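Local coordinates for protein catechol 1,2-dioxygenase (Burkholderia ambifaria, PDB 5VXT) that probably catalyses the iron(III)-dependent intradiol ring cleavage of catechol by dioxygen, giving cis,cis-muconate, at residues B[169-174]-B[209-214]. Sequence-based numbering, arbitrary orientation.
With CAQ (catechol), chain K.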
ATOM      1  N   CYS B 169       6.332  16.383  24.197  1.00 40.81           N
ATOM      2  CA  CYS B 169       5.223  17.190  23.708  1.00 33.60           C
ATOM      3  C   CYS B 169       5.509  17.600  22.270  1.00 33.92           C
ATOM      4  O   CYS B 169       6.629  18.012  21.958  1.00 34.16           O
ATOM      5  CB  CYS B 169       5.044  18.418  24.625  1.00 34.62           C
ATOM      6  SG  CYS B 169       3.974  19.703  24.024  1.00 41.89           S
ATOM      7  N   TRP B 170       4.520  17.468  21.385  1.00 32.33           N
ATOM      8  CA  TRP B 170       4.669  18.053  20.062  1.00 35.61           C
ATOM      9  C   TRP B 170       3.312  18.513  19.553  1.00 33.92           C
ATOM     10  O   TRP B 170       2.287  17.889  19.845  1.00 34.70           O
ATOM     11  CB  TRP B 170       5.339  17.081  19.065  1.00 34.34           C
ATOM     12  CG  TRP B 170       4.651  15.760  18.745  1.00 37.17           C
ATOM     13  CD1 TRP B 170       4.042  15.427  17.564  1.00 36.11           C
ATOM     14  CD2 TRP B 170       4.574  14.584  19.574  1.00 33.68           C
ATOM     15  NE1 TRP B 170       3.572  14.136  17.615  1.00 30.43           N
ATOM     16  CE2 TRP B 170       3.882  13.596  18.834  1.00 31.84           C
ATOM     17  CE3 TRP B 170       5.007  14.275  20.870  1.00 30.77           C
ATOM     18  CZ2 TRP B 170       3.599  12.330  19.351  1.00 31.66           C
ATOM     19  CZ3 TRP B 170       4.729  13.010  21.380  1.00 31.05           C
ATOM     20  CH2 TRP B 170       4.033  12.054  20.618  1.00 29.52           C
ATOM     21  N   HIS B 171       3.314  19.614  18.803  1.00 34.54           N
ATOM     22  CA  HIS B 171       2.093  20.134  18.202  1.00 32.29           C
ATOM     23  C   HIS B 171       2.457  21.033  17.023  1.00 33.04           C
ATOM     24  O   HIS B 171       3.633  21.269  16.732  1.00 36.88           O
ATOM     25  CB  HIS B 171       1.242  20.868  19.240  1.00 33.16           C
ATOM     26  CG  HIS B 171       1.872  22.118  19.767  1.00 39.06           C
ATOM     27  ND1 HIS B 171       1.827  23.317  19.089  1.00 40.48           N
ATOM     28  CD2 HIS B 171       2.545  22.361  20.916  1.00 38.29           C
ATOM     29  CE1 HIS B 171       2.446  24.245  19.799  1.00 38.57           C
ATOM     30  NE2 HIS B 171       2.894  23.690  20.909  1.00 43.29           N
ATOM     31  N   ALA B 172       1.426  21.544  16.348  1.00 38.72           N
ATOM     32  CA  ALA B 172       1.566  22.314  15.119  1.00 41.60           C
ATOM     33  C   ALA B 172       1.661  23.815  15.393  1.00 42.96           C
ATOM     34  O   ALA B 172       1.388  24.296  16.493  1.00 41.77           O
ATOM     35  CB  ALA B 172       0.382  22.048  14.191  1.00 32.93           C
ATOM     36  N   ASN B 173       2.038  24.559  14.351  1.00 35.94           N
ATOM     37  CA  ASN B 173       2.085  26.012  14.383  1.00 38.50           C
ATOM     38  C   ASN B 173       0.730  26.568  13.950  1.00 37.49           C
ATOM     39  O   ASN B 173      -0.236  25.823  13.762  1.00 40.75           O
ATOM     40  CB  ASN B 173       3.230  26.533  13.512  1.00 42.06           C
ATOM     41  CG  ASN B 173       3.001  26.306  12.019  1.00 42.02           C
ATOM     42  OD1 ASN B 173       1.990  25.744  11.596  1.00 46.45           O
ATOM     43  ND2 ASN B 173       3.955  26.753  11.213  1.00 42.00           N
ATOM     44  N   SER B 174       0.653  27.889  13.764  1.00 41.93           N
ATOM     45  CA  SER B 174      -0.611  28.541  13.438  1.00 47.86           C
ATOM     46  C   SER B 174      -1.093  28.232  12.029  1.00 49.65           C
ATOM     47  O   SER B 174      -2.224  28.599  11.686  1.00 39.91           O
ATOM     48  CB  SER B 174      -0.493  30.060  13.618  1.00 44.54           C
ATOM     49  OG  SER B 174       0.485  30.612  12.757  1.00 46.63           O
ATOM     50  N   LEU B 209       3.171  28.100  21.965  1.00 48.71           N
ATOM     51  CA  LEU B 209       2.134  28.892  21.322  1.00 45.32           C
ATOM     52  C   LEU B 209       0.966  27.984  20.945  1.00 42.03           C
ATOM     53  O   LEU B 209       1.110  26.764  20.822  1.00 39.45           O
ATOM     54  CB  LEU B 209       2.677  29.620  20.086  1.00 46.20           C
ATOM     55  CG  LEU B 209       3.935  30.473  20.271  1.00 45.69           C
ATOM     56  CD1 LEU B 209       4.440  31.006  18.933  1.00 44.42           C
ATOM     57  CD2 LEU B 209       3.681  31.623  21.246  1.00 44.97           C
ATOM     58  N   MET B 210      -0.195  28.598  20.773  1.00 41.04           N
ATOM     59  CA  MET B 210      -1.427  27.843  20.563  1.00 42.23           C
ATOM     60  C   MET B 210      -1.452  27.209  19.171  1.00 41.37           C
ATOM     61  O   MET B 210      -1.334  27.926  18.168  1.00 42.67           O
ATOM     62  CB  MET B 210      -2.623  28.780  20.745  1.00 46.93           C
ATOM     63  CG  MET B 210      -3.966  28.163  20.399  1.00 49.72           C
ATOM     64  SD  MET B 210      -4.479  26.974  21.642  1.00 44.80           S
ATOM     65  CE  MET B 210      -4.475  28.028  23.086  1.00 38.16           C
ATOM     66  N   PRO B 211      -1.608  25.891  19.059  1.00 40.51           N
ATOM     67  CA  PRO B 211      -1.706  25.272  17.736  1.00 35.34           C
ATOM     68  C   PRO B 211      -3.065  25.512  17.102  1.00 38.89           C
ATOM     69  O   PRO B 211      -4.037  25.865  17.767  1.00 37.11           O
ATOM     70  CB  PRO B 211      -1.511  23.781  18.030  1.00 37.88           C
ATOM     71  CG  PRO B 211      -2.107  23.616  19.380  1.00 36.81           C
ATOM     72  CD  PRO B 211      -1.733  24.886  20.132  1.00 35.16           C
ATOM     73  N   VAL B 212      -3.116  25.294  15.787  1.00 38.13           N
ATOM     74  CA  VAL B 212      -4.366  25.235  15.041  1.00 37.02           C
ATOM     75  C   VAL B 212      -4.439  23.860  14.382  1.00 34.57           C
ATOM     76  O   VAL B 212      -3.431  23.167  14.225  1.00 37.17           O
ATOM     77  CB  VAL B 212      -4.485  26.363  13.992  1.00 52.86           C
ATOM     78  CG1 VAL B 212      -3.658  26.038  12.768  1.00 55.00           C
ATOM     79  CG2 VAL B 212      -5.943  26.602  13.614  1.00 59.93           C
ATOM     80  N   GLY B 213      -5.651  23.470  13.997  1.00 36.51           N
ATOM     81  CA  GLY B 213      -5.885  22.106  13.552  1.00 37.28           C
ATOM     82  C   GLY B 213      -5.112  21.741  12.297  1.00 43.05           C
ATOM     83  O   GLY B 213      -4.720  22.588  11.497  1.00 44.28           O
ATOM     84  N   TYR B 214      -4.906  20.435  12.137  1.00 42.84           N
ATOM     85  CA  TYR B 214      -4.154  19.848  11.034  1.00 41.98           C
ATOM     86  C   TYR B 214      -5.080  19.553   9.855  1.00 38.88           C
ATOM     87  O   TYR B 214      -6.284  19.333  10.017  1.00 39.32           O
ATOM     88  CB  TYR B 214      -3.457  18.561  11.504  1.00 40.09           C
ATOM     89  CG  TYR B 214      -2.773  17.737  10.423  1.00 40.01           C
ATOM     90  CD1 TYR B 214      -1.425  17.912  10.132  1.00 39.97           C
ATOM     91  CD2 TYR B 214      -3.474  16.767   9.712  1.00 41.90           C
ATOM     92  CE1 TYR B 214      -0.801  17.158   9.146  1.00 45.32           C
ATOM     93  CE2 TYR B 214      -2.860  16.010   8.721  1.00 34.66           C
ATOM     94  CZ  TYR B 214      -1.528  16.210   8.443  1.00 37.51           C
ATOM     95  OH  TYR B 214      -0.915  15.458   7.462  1.00 37.34           O
TER
HETATM   96  C1  CAQ K 403      -2.448  12.902  11.220  1.00 59.25           C
HETATM   97  C2  CAQ K 403      -1.715  14.011  11.637  1.00 57.60           C
HETATM   98  C3  CAQ K 403      -1.663  14.321  12.989  1.00 58.90           C
HETATM   99  O3  CAQ K 403      -0.962  15.388  13.450  1.00 53.81           O
HETATM  100  C4  CAQ K 403      -2.388  13.471  13.950  1.00 61.92           C
HETATM  101  O4  CAQ K 403      -2.343  13.778  15.269  1.00 62.28           O
HETATM  102  C5  CAQ K 403      -3.104  12.374  13.490  1.00 62.81           C
HETATM  103  C6  CAQ K 403      -3.132  12.096  12.127  1.00 60.01           C
HETATM  104  O   HOH W   1       1.618  26.852  17.524  1.00 35.72           O
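His171 and Pro211 cross at about a right angle and form the tight, buried half of this contact. The imidazole meets the proline obliquely, His171 ND1 lying 3.5 Å from Pro211 CB, while His171 CE1 comes within 3.0 Å of Leu209 O. A chi1 of 66° sets the ring between backbone N and carbonyl carbon, from where His171 ND1 donates to Ala172 O at 2.8 Å, the acceptor lying 12° out of the ring plane. NE2 is hydrogen-bonded to Thr208 OG1, so the ring's rotation is fixed; histidine suits a buried place that needs two polar ends on a flat group. A water donates to Ala172 O and can weakly reach Met210 O, at most a loose link between backbones that share no direct hydrogen bond. Proline, without an N-H to satisfy, fits here, Pro211 CB lying 3.3 Å from Ala172 O.

The two segments leave strands 166-170 and 203-209, which belong to different sheets of the beta-sandwich of intradiol dioxygenases. Segment 209-214 goes on to the catechol pocket, while 169-174 heads away past Ala172, whose small side chain is about 6 Å from the iron(III) ion.

Toward solvent contacts become fewer. One close touch remains: exposed Val212, branched at CB, sets CG1 3.1 Å from Ser174 O. Asn173 and Ser174 start their side chains away from the other segment; asparagine's short amide lets OD1 accept from His175 N and Phe177 N, and serine's hydroxyl is hydrogen-bonded to Asp142 OD1. Beyond Gly213, catechol C2 lies over the middle of the Tyr214 ring, 3.6 Å above its plane.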